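Protein F2 like fibronectin-binding protein (Streptococcus pneumoniae, PDB 5A0N) probably acts as a pneumococcal surface adhesin with an N-terminal internal-thioester domain, thought to bind host targets covalently. Local coordinates at residues Lys27-Ser30 / Asn31-Ala34; Leu132-Ala135 / Arg136-His140; Val142-Tyr145 / Glu146-Arg149; Lys174-Glu177 / Met178-Asp182. All blocks are in the same frame, centred on the assembly; numbering follows the deposited sequence. Where two conformers were deposited one is given.

Contact 1: Lys27-Ser30 / Asn31-Ala34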
loop_
_atom_site.group_PDB
_atom_site.type_symbol
_atom_site.label_atom_id
_atom_site.label_comp_id
_atom_site.label_asym_id
_atom_site.label_seq_id
_atom_site.Cartn_x
_atom_site.Cartn_y
_atom_site.Cartn_z
ATOM N N LYS A 27 -16.663 -0.851 1.426
ATOM C CA LYS A 27 -17.745 -1.075 0.474
ATOM C C LYS A 27 -17.542 -0.216 -0.759
ATOM O O LYS A 27 -17.196 0.971 -0.651
ATOM C CB LYS A 27 -19.064 -0.704 1.126
ATOM C CG LYS A 27 -19.440 -1.502 2.346
ATOM C CD LYS A 27 -20.764 -1.040 2.920
ATOM C CE LYS A 27 -21.186 -1.801 4.149
ATOM N NZ LYS A 27 -22.498 -1.279 4.641
ATOM N N LEU A 28 -17.761 -0.795 -1.937
ATOM C CA LEU A 28 -17.948 0.018 -3.140
ATOM C C LEU A 28 -19.356 0.594 -3.189
ATOM O O LEU A 28 -19.548 1.696 -3.693
ATOM C CB LEU A 28 -17.621 -0.723 -4.434
ATOM C CG LEU A 28 -16.158 -0.627 -4.880
ATOM C CD1 LEU A 28 -15.239 -1.256 -3.844
ATOM C CD2 LEU A 28 -15.978 -1.278 -6.252
ATOM N N TYR A 29 -20.326 -0.156 -2.651
ATOM C CA TYR A 29 -21.729 0.290 -2.601
ATOM C C TYR A 29 -22.232 -0.030 -1.205
ATOM O O TYR A 29 -21.980 -1.122 -0.664
ATOM C CB TYR A 29 -22.559 -0.392 -3.718
ATOM C CG TYR A 29 -22.023 -0.040 -5.059
ATOM C CD1 TYR A 29 -22.285 1.181 -5.645
ATOM C CD2 TYR A 29 -21.112 -0.888 -5.690
ATOM C CE1 TYR A 29 -21.699 1.536 -6.841
ATOM C CE2 TYR A 29 -20.526 -0.532 -6.884
ATOM C CZ TYR A 29 -20.832 0.674 -7.471
ATOM O OH TYR A 29 -20.250 1.012 -8.670
ATOM N N SER A 30 -22.931 0.933 -0.614
ATOM C CA SER A 30 -23.234 0.905 0.810
ATOM C C SER A 30 -24.166 -0.217 1.264
ATOM O O SER A 30 -24.163 -0.550 2.448
ATOM C CB SER A 30 -23.782 2.235 1.285
ATOM O OG SER A 30 -24.939 2.618 0.546
ATOM N N ASN A 31 -24.935 -0.801 0.347
ATOM C CA ASN A 31 -25.776 -1.920 0.715
ATOM C C ASN A 31 -25.118 -3.284 0.601
ATOM O O ASN A 31 -25.773 -4.293 0.907
ATOM C CB ASN A 31 -27.121 -1.918 -0.030
ATOM C CG ASN A 31 -26.988 -2.144 -1.507
ATOM O OD1 ASN A 31 -25.944 -1.962 -2.101
ATOM N ND2 ASN A 31 -28.085 -2.572 -2.103
ATOM N N GLN A 32 -23.856 -3.327 0.171
ATOM C CA GLN A 32 -23.118 -4.568 -0.021
ATOM C C GLN A 32 -22.152 -4.825 1.117
ATOM O O GLN A 32 -21.763 -3.910 1.843
ATOM C CB GLN A 32 -22.329 -4.550 -1.332
ATOM C CG GLN A 32 -23.216 -4.606 -2.558
ATOM C CD GLN A 32 -22.438 -4.941 -3.800
ATOM O OE1 GLN A 32 -21.532 -5.793 -3.785
ATOM N NE2 GLN A 32 -22.757 -4.248 -4.879
ATOM N N PHE A 33 -21.697 -6.061 1.221
ATOM C CA PHE A 33 -20.577 -6.379 2.086
ATOM C C PHE A 33 -19.307 -5.678 1.607
ATOM O O PHE A 33 -19.031 -5.615 0.406
ATOM C CB PHE A 33 -20.322 -7.878 2.137
ATOM C CG PHE A 33 -21.402 -8.636 2.851
ATOM C CD1 PHE A 33 -21.611 -8.454 4.191
ATOM C CD2 PHE A 33 -22.216 -9.494 2.171
ATOM C CE1 PHE A 33 -22.627 -9.121 4.849
ATOM C CE2 PHE A 33 -23.215 -10.177 2.817
ATOM C CZ PHE A 33 -23.411 -9.993 4.172
ATOM N N ALA A 34 -18.512 -5.191 2.564
ATOM C CA ALA A 34 -17.222 -4.628 2.236
ATOM C C ALA A 34 -16.314 -5.662 1.592
ATOM O O ALA A 34 -16.380 -6.845 1.892
ATOM C CB ALA A 34 -16.575 -4.067 3.496
HETATM O O HOH W 1 -17.689 -3.928 -1.436
#
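Lys27 and Gln32 meet across the loop that joins strands 25-26 and 35-36, with the aliphatic part of the lysine lying against the glutamine's backbone carbonyl. With CG beside the backbone N (chi1 -62°) and the remaining chain fully extended, CD and CE of Lys27 pass 3.2 Å from Gln32 O, and Lys27 NZ goes on to give a hydrogen bond of 2.8 Å to Ser30 O. That donor is tilted 26° from the carbonyl plane. Lys27 CG also packs 4.0 Å from Ala34 CB, where the two ends of the loop come together.

At the far end a type I turn runs from Tyr29 to Gln32, closed by Gln32 N donating to Tyr29 O over 3.0 Å. Outside the turn, the side chains of Tyr29 and Gln32 run alongside each other in the same direction, the amide and ring planes only 23° apart, with Gln32 NE2 3.8 Å from Tyr29 CD2. A water links Leu28 N to Phe33 O, and Ser30 OG is hydrogen-bonded to Asp68 OD2.

At this surface, polar groups define the loop more than apolar burial: the Gln32-Tyr29 bond and the water join its limbs, while the Lys27 ammonium folds back to Ser30 O.

Contact 2: Leu132-Ala135 / Arg136-His140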
loop_
_atom_site.group_PDB
_atom_site.type_symbol
_atom_site.label_atom_id
_atom_site.label_comp_id
_atom_site.label_asym_id
_atom_site.label_seq_id
_atom_site.Cartn_x
_atom_site.Cartn_y
_atom_site.Cartn_z
ATOM N N LEU A 132 -3.832 -17.752 -6.678
ATOM C CA LEU A 132 -3.459 -16.361 -6.907
ATOM C C LEU A 132 -4.625 -15.412 -6.652
ATOM O O LEU A 132 -4.410 -14.279 -6.254
ATOM C CB LEU A 132 -2.918 -16.167 -8.319
ATOM C CG LEU A 132 -1.690 -16.996 -8.671
ATOM C CD1 LEU A 132 -1.173 -16.613 -10.058
ATOM C CD2 LEU A 132 -0.620 -16.795 -7.608
ATOM N N ASN A 133 -5.853 -15.876 -6.882
ATOM C CA ASN A 133 -6.992 -15.026 -6.577
ATOM C C ASN A 133 -7.054 -14.643 -5.098
ATOM O O ASN A 133 -7.272 -13.478 -4.768
ATOM C CB ASN A 133 -8.314 -15.660 -7.018
ATOM C CG ASN A 133 -9.487 -14.705 -6.893
ATOM O OD1 ASN A 133 -9.511 -13.649 -7.521
ATOM N ND2 ASN A 133 -10.416 -15.038 -6.027
ATOM N N THR A 134 -6.859 -15.618 -4.208
ATOM C CA THR A 134 -6.832 -15.305 -2.773
ATOM C C THR A 134 -5.610 -14.440 -2.451
ATOM O O THR A 134 -5.719 -13.405 -1.768
ATOM C CB THR A 134 -6.803 -16.596 -1.949
ATOM O OG1 THR A 134 -8.032 -17.293 -2.172
ATOM C CG2 THR A 134 -6.598 -16.342 -0.449
ATOM N N ALA A 135 -4.440 -14.813 -2.978
ATOM C CA ALA A 135 -3.221 -14.103 -2.659
ATOM C C ALA A 135 -3.265 -12.642 -3.067
ATOM O O ALA A 135 -2.691 -11.788 -2.374
ATOM C CB ALA A 135 -2.021 -14.779 -3.284
ATOM N N ARG A 136 -3.988 -12.318 -4.142
ATOM C CA ARG A 136 -3.990 -10.956 -4.642
ATOM C C ARG A 136 -4.364 -9.948 -3.562
ATOM O O ARG A 136 -3.778 -8.852 -3.494
ATOM C CB ARG A 136 -4.971 -10.847 -5.825
ATOM C CG ARG A 136 -5.070 -9.466 -6.452
ATOM C CD ARG A 136 -6.045 -9.469 -7.630
ATOM N NE ARG A 136 -7.382 -9.684 -7.097
ATOM C CZ ARG A 136 -8.218 -8.717 -6.722
ATOM N NH1 ARG A 136 -7.929 -7.442 -6.909
ATOM N NH2 ARG A 136 -9.346 -9.060 -6.154
ATOM N N THR A 137 -5.339 -10.279 -2.725
ATOM C CA THR A 137 -5.718 -9.381 -1.625
ATOM C C THR A 137 -5.065 -9.775 -0.314
ATOM O O THR A 137 -4.662 -8.898 0.449
ATOM C CB THR A 137 -7.250 -9.313 -1.443
ATOM O OG1 THR A 137 -7.754 -10.618 -1.154
ATOM C CG2 THR A 137 -7.935 -8.719 -2.688
ATOM N N TYR A 138 -4.979 -11.071 -0.015
ATOM C CA TYR A 138 -4.461 -11.484 1.296
ATOM C C TYR A 138 -2.951 -11.166 1.436
ATOM O O TYR A 138 -2.489 -10.830 2.517
ATOM C CB TYR A 138 -4.752 -12.967 1.591
ATOM C CG TYR A 138 -6.195 -13.234 2.008
ATOM C CD1 TYR A 138 -7.236 -13.183 1.099
ATOM C CD2 TYR A 138 -6.516 -13.514 3.316
ATOM C CE1 TYR A 138 -8.524 -13.423 1.489
ATOM C CE2 TYR A 138 -7.824 -13.756 3.692
ATOM C CZ TYR A 138 -8.809 -13.708 2.775
ATOM O OH TYR A 138 -10.105 -13.952 3.164
ATOM N N PHE A 139 -2.205 -11.239 0.338
ATOM C CA PHE A 139 -0.784 -10.846 0.380
ATOM C C PHE A 139 -0.651 -9.327 0.464
ATOM O O PHE A 139 0.246 -8.820 1.122
ATOM C CB PHE A 139 -0.020 -11.397 -0.822
ATOM C CG PHE A 139 1.488 -11.263 -0.738
ATOM C CD1 PHE A 139 2.195 -11.647 0.399
ATOM C CD2 PHE A 139 2.219 -10.807 -1.832
ATOM C CE1 PHE A 139 3.577 -11.575 0.434
ATOM C CE2 PHE A 139 3.602 -10.743 -1.778
ATOM C CZ PHE A 139 4.262 -11.130 -0.654
ATOM N N HIS A 140 -1.534 -8.588 -0.233
ATOM C CA HIS A 140 -1.526 -7.127 -0.085
ATOM C C HIS A 140 -1.637 -6.771 1.399
ATOM O O HIS A 140 -0.901 -5.922 1.904
ATOM C CB HIS A 140 -2.679 -6.492 -0.875
ATOM C CG HIS A 140 -2.658 -5.002 -0.823
ATOM N ND1 HIS A 140 -3.131 -4.283 0.246
ATOM C CD2 HIS A 140 -2.198 -4.096 -1.724
ATOM C CE1 HIS A 140 -2.959 -2.997 0.005
ATOM N NE2 HIS A 140 -2.390 -2.854 -1.175
HETATM O O HOH W 2 -8.817 -12.148 -3.092
#
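The first turns of helix 132-152 carry an i to i+4 pair, Thr134 and Tyr138, on a flank beside that of buried Phe139. The methyl does the touching: Thr134 CG2 lies 3.6 Å from Tyr138 CD1, and the two side chains cross at a slant. This follows from the threonine torsion, which sets CG2 anti to the backbone N and leaves OG1 beside that N (chi1 -65°), where it is hydrogen-bonded to Asp131, the residue just before the helix.

Thr134 O accepts from two backbone donors, an i+4 bond of 3.0 Å from Tyr138 N and a longer i+3 bond of 3.3 Å from Thr137 N. The same oxygen sits near the plane of the tyrosine ring, at its edge, 3.3 Å from Tyr138 CD1. Next to it, a water donates to Asn133 O at 2.6 Å and also bonds Thr137 OG1. The guanidinium of Arg136, bent back at chi3 (68°), has Thr137 CG2 over one face.

Phe139 N bonds to Ala135 O at 2.8 Å, and these two residues pack on Val124 of helix 123-128, while Thr134 touches Trp128 of that helix. Apolar contacts thus join the start of the helix to helix 123-128, and on the side of Asn133 and Thr137 a water bridge supplements the backbone bonding.

Contact 3: Val142-Tyr145 / Glu146-Arg149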
loop_
_atom_site.group_PDB
_atom_site.type_symbol
_atom_site.label_atom_id
_atom_site.label_comp_id
_atom_site.label_asym_id
_atom_site.label_seq_id
_atom_site.Cartn_x
_atom_site.Cartn_y
_atom_site.Cartn_z
ATOM N N VAL A 142 -0.914 -8.437 4.234
ATOM C CA VAL A 142 0.278 -8.638 5.092
ATOM C C VAL A 142 1.417 -7.708 4.725
ATOM O O VAL A 142 2.113 -7.209 5.613
ATOM C CB VAL A 142 0.772 -10.095 5.189
ATOM C CG1 VAL A 142 -0.221 -10.906 5.992
ATOM C CG2 VAL A 142 1.055 -10.711 3.817
ATOM N N ILE A 143 1.610 -7.443 3.444
ATOM C CA ILE A 143 2.594 -6.441 3.040
ATOM C C ILE A 143 2.244 -5.082 3.665
ATOM O O ILE A 143 3.128 -4.374 4.177
ATOM C CB ILE A 143 2.708 -6.351 1.505
ATOM C CG1 ILE A 143 3.342 -7.622 0.939
ATOM C CG2 ILE A 143 3.455 -5.097 1.099
ATOM C CD1 ILE A 143 4.852 -7.742 1.134
ATOM N N GLN A 144 0.966 -4.713 3.653
ATOM C CA GLN A 144 0.549 -3.446 4.219
ATOM C C GLN A 144 0.880 -3.357 5.707
ATOM O O GLN A 144 1.326 -2.313 6.175
ATOM C CB GLN A 144 -0.935 -3.231 3.975
ATOM C CG GLN A 144 -1.502 -1.962 4.609
ATOM C CD GLN A 144 -0.993 -0.711 3.970
ATOM O OE1 GLN A 144 -1.596 -0.196 3.015
ATOM N NE2 GLN A 144 0.087 -0.160 4.519
ATOM N N TYR A 145 0.578 -4.391 6.467
ATOM C CA TYR A 145 0.905 -4.382 7.893
ATOM C C TYR A 145 2.409 -4.271 8.103
ATOM O O TYR A 145 2.839 -3.561 9.035
ATOM C CB TYR A 145 0.297 -5.559 8.666
ATOM C CG TYR A 145 -1.160 -5.308 8.972
ATOM C CD1 TYR A 145 -1.518 -4.403 9.969
ATOM C CD2 TYR A 145 -2.178 -5.926 8.246
ATOM C CE1 TYR A 145 -2.862 -4.104 10.222
ATOM C CE2 TYR A 145 -3.515 -5.626 8.498
ATOM C CZ TYR A 145 -3.845 -4.713 9.476
ATOM O OH TYR A 145 -5.145 -4.368 9.722
ATOM N N GLU A 146 3.222 -4.915 7.267
ATOM C CA GLU A 146 4.654 -4.790 7.445
ATOM C C GLU A 146 5.166 -3.414 7.038
ATOM O O GLU A 146 6.091 -2.901 7.677
ATOM C CB GLU A 146 5.401 -5.928 6.774
ATOM C CG GLU A 146 6.785 -6.203 7.392
ATOM C CD GLU A 146 6.776 -6.774 8.800
ATOM O OE1 GLU A 146 5.704 -6.784 9.450
ATOM O OE2 GLU A 146 7.848 -7.225 9.257
ATOM N N ILE A 147 4.534 -2.771 6.051
ATOM C CA ILE A 147 4.860 -1.378 5.781
ATOM C C ILE A 147 4.619 -0.529 7.019
ATOM O O ILE A 147 5.467 0.308 7.378
ATOM C CB ILE A 147 4.117 -0.873 4.528
ATOM C CG1 ILE A 147 4.763 -1.520 3.305
ATOM C CG2 ILE A 147 4.068 0.650 4.442
ATOM C CD1 ILE A 147 4.016 -1.302 1.994
ATOM N N TRP A 148 3.485 -0.743 7.684
ATOM C CA TRP A 148 3.131 0.002 8.892
ATOM C C TRP A 148 4.030 -0.318 10.088
ATOM O O TRP A 148 4.165 0.514 10.986
ATOM C CB TRP A 148 1.664 -0.256 9.276
ATOM C CG TRP A 148 0.685 0.402 8.392
ATOM C CD1 TRP A 148 0.840 1.547 7.698
ATOM C CD2 TRP A 148 -0.667 -0.042 8.150
ATOM N NE1 TRP A 148 -0.347 1.876 7.050
ATOM C CE2 TRP A 148 -1.276 0.889 7.295
ATOM C CE3 TRP A 148 -1.403 -1.152 8.556
ATOM C CZ2 TRP A 148 -2.602 0.756 6.861
ATOM C CZ3 TRP A 148 -2.673 -1.308 8.089
ATOM C CH2 TRP A 148 -3.273 -0.360 7.259
ATOM N N ARG A 149 4.679 -1.473 10.098
ATOM C CA ARG A 149 5.708 -1.730 11.118
ATOM C C ARG A 149 6.748 -0.628 11.065
ATOM O O ARG A 149 7.197 -0.149 12.106
ATOM C CB ARG A 149 6.364 -3.087 10.864
ATOM C CG ARG A 149 7.531 -3.384 11.797
ATOM C CD ARG A 149 8.116 -4.747 11.543
ATOM N NE ARG A 149 9.264 -5.005 12.390
ATOM C CZ ARG A 149 10.029 -6.081 12.285
ATOM N NH1 ARG A 149 9.721 -7.044 11.456
ATOM N NH2 ARG A 149 11.091 -6.224 13.073
#
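Trp148 is met by two residues of the preceding turn, Gln144 over one face of the indole and Tyr145 at its edge. The Gln144 amide is stacked on the indole with the planes 17° apart, and its NE2 lies 3.3 Å from Trp148 CE2, above the plane and toward the rim. Nearer the other end of the indole, Gln144 CG makes a CH-pi contact 3.6 Å from the centroid of the six-membered ring, almost on the ring normal. The bend that allows this is at chi2 of Gln144 (68°), which folds the chain along the tryptophan instead of away from it.

Tyr145 meets the same indole quite differently. The pair is T-shaped, with planes at 80° and the Trp148 edge directed at the tyrosine face; Trp148 CZ3 stands 3.5 Å from Tyr145 CE1. On another flank the branches of two isoleucines meet at a slant, Ile143 CG2 with Ile147 CD1 at 3.9 Å. Elsewhere Arg149 NH1 forms a salt bridge of 2.9 Å with Glu146 OE2, the carboxylate being met on its syn side and the acceptor lying close to the guanidinium plane.

Ile143 and Ile147 pack on Leu112 of helix 105-118 and Phe55 of strand 55-56, Ile143 also on Ile179 of helix 170-182. Glu146 OE2 forms a second salt bridge, to Arg180 NE of that helix, and one carboxylate oxygen thus serves two arginines. Gln144 OE1, held by Cys56 N, ties the helix to strand 55-56; Cys56 is the only cysteine of the chain and therefore presumably the thioester residue, with Trp148 touching it as well.

Contact 4: Lys174-Glu177 / Met178-Asp182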
loop_
_atom_site.group_PDB
_atom_site.type_symbol
_atom_site.label_atom_id
_atom_site.label_comp_id
_atom_site.label_asym_id
_atom_site.label_seq_id
_atom_site.Cartn_x
_atom_site.Cartn_y
_atom_site.Cartn_z
ATOM N N LYS A 174 2.078 -17.503 7.472
ATOM C CA LYS A 174 3.266 -18.060 6.826
ATOM C C LYS A 174 3.935 -16.996 5.964
ATOM O O LYS A 174 5.159 -16.830 5.998
ATOM C CB LYS A 174 2.920 -19.286 5.993
ATOM C CG LYS A 174 2.336 -20.432 6.798
ATOM C CD LYS A 174 1.991 -21.627 5.919
ATOM C CE LYS A 174 1.508 -22.778 6.793
ATOM N NZ LYS A 174 0.848 -23.854 6.013
ATOM N N ALA A 175 3.150 -16.267 5.172
ATOM C CA ALA A 175 3.706 -15.242 4.313
ATOM C C ALA A 175 4.432 -14.176 5.122
ATOM O O ALA A 175 5.478 -13.680 4.674
ATOM C CB ALA A 175 2.618 -14.592 3.478
ATOM N N LEU A 176 3.893 -13.787 6.265
ATOM C CA LEU A 176 4.547 -12.764 7.096
ATOM C C LEU A 176 5.937 -13.230 7.552
ATOM O O LEU A 176 6.873 -12.438 7.583
ATOM C CB LEU A 176 3.658 -12.415 8.274
ATOM C CG LEU A 176 4.138 -11.276 9.171
ATOM C CD1 LEU A 176 4.400 -10.011 8.393
ATOM C CD2 LEU A 176 3.122 -11.110 10.298
ATOM N N GLU A 177 6.061 -14.503 7.890
ATOM C CA GLU A 177 7.351 -15.044 8.296
ATOM C C GLU A 177 8.331 -15.039 7.134
ATOM O O GLU A 177 9.534 -14.809 7.308
ATOM C CB GLU A 177 7.184 -16.435 8.887
ATOM C CG GLU A 177 6.382 -16.376 10.159
ATOM C CD GLU A 177 5.922 -17.692 10.692
ATOM O OE1 GLU A 177 6.469 -18.701 10.335
ATOM O OE2 GLU A 177 4.978 -17.705 11.500
ATOM N N MET A 178 7.836 -15.347 5.937
ATOM C CA MET A 178 8.694 -15.290 4.755
ATOM C C MET A 178 9.117 -13.861 4.421
ATOM O O MET A 178 10.282 -13.616 4.119
ATOM C CB MET A 178 8.027 -15.964 3.566
ATOM C CG MET A 178 7.756 -17.445 3.796
ATOM S SD MET A 178 6.665 -18.095 2.487
ATOM C CE MET A 178 5.936 -19.503 3.228
ATOM N N ILE A 179 8.172 -12.923 4.481
ATOM C CA ILE A 179 8.512 -11.514 4.304
ATOM C C ILE A 179 9.641 -11.117 5.267
ATOM O O ILE A 179 10.617 -10.474 4.870
ATOM C CB ILE A 179 7.300 -10.597 4.552
ATOM C CG1 ILE A 179 6.256 -10.744 3.435
ATOM C CG2 ILE A 179 7.723 -9.147 4.714
ATOM C CD1 ILE A 179 4.882 -10.187 3.801
ATOM N N ARG A 180 9.496 -11.486 6.539
ATOM C CA ARG A 180 10.474 -11.056 7.551
ATOM C C ARG A 180 11.833 -11.695 7.330
ATOM O O ARG A 180 12.860 -11.075 7.622
ATOM C CB ARG A 180 9.963 -11.368 8.943
ATOM C CG ARG A 180 8.853 -10.396 9.307
ATOM C CD ARG A 180 8.186 -10.633 10.645
ATOM N NE ARG A 180 7.265 -9.521 10.889
ATOM C CZ ARG A 180 6.286 -9.502 11.760
ATOM N NH1 ARG A 180 6.074 -10.523 12.559
ATOM N NH2 ARG A 180 5.517 -8.435 11.825
ATOM N N THR A 181 11.869 -12.909 6.805
ATOM C CA THR A 181 13.133 -13.580 6.487
ATOM C C THR A 181 13.780 -13.007 5.233
ATOM O O THR A 181 15.005 -12.910 5.156
ATOM C CB THR A 181 12.861 -15.081 6.315
ATOM O OG1 THR A 181 12.271 -15.599 7.514
ATOM C CG2 THR A 181 14.085 -15.852 6.014
ATOM N N ASP A 182 12.958 -12.622 4.254
ATOM C CA ASP A 182 13.438 -12.343 2.903
ATOM C C ASP A 182 13.650 -10.878 2.569
ATOM O O ASP A 182 14.215 -10.560 1.526
ATOM C CB ASP A 182 12.474 -12.897 1.858
ATOM C CG ASP A 182 12.356 -14.411 1.864
ATOM O OD1 ASP A 182 13.094 -15.078 2.633
ATOM O OD2 ASP A 182 11.493 -14.924 1.099
#
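Leu176 and Arg180 make the close-packed side-chain contact on the inner part of helix 170-182. The branched end of Leu176 sits over one face of the guanidinium: Leu176 CG is 3.8 Å from Arg180 CZ, over the centre of the group, and Leu176 CD2 is 3.8 Å from Arg180 NH1. Leu176 gets there with CG anti to the backbone N and chi2 at 55°, while Arg180 is extended from CG to NE. Ile179 belongs to the same tight part, its CG1 3.3 Å from Ala175 O, and it packs on Val142 and Ile143 of helix 132-152.

The outer side is looser. Met178 runs along Lys174 O (CG at 3.5 Å) and also touches Arg126; its CE meets Lys174 CB only at 4.1 Å, and the lysine chain then leads away. Glu177 is exposed, and its carbonyl is the polar feature there: Glu177 O takes bonds from Thr181 OG1 (2.9 Å) and Thr181 N (3.1 Å), which arrive from opposite faces of the carbonyl plane.

Glu146 OE2 and Val156 O, bonded to Arg180 NE and NH2, probably hold the guanidinium's orientation while Leu176 covers a face; the carboxylate probably offsets nearby Arg149.

From the N terminus, contact 1 comes first, closing the short loop between strands 25-26 and 35-36; its nearest atoms are about 10 Å from contact 2 and farther from the rest. Contacts 2 and 3 follow in turn along helix 132-152, their centres about 14 Å apart, and contact 4 lies later on helix 170-182. All four are local and in series, so none nests in or crosses another. The two helices are tied side by side: Phe139 CE1 of contact 2 packs 3.9 Å from Ile179 CD1 of contact 4, and Ile143 CD1 of contact 3 comes 3.6 Å from that same Ile179 CD1. A Glu146-Arg180 salt bridge adds a charged link between contacts 3 and 4.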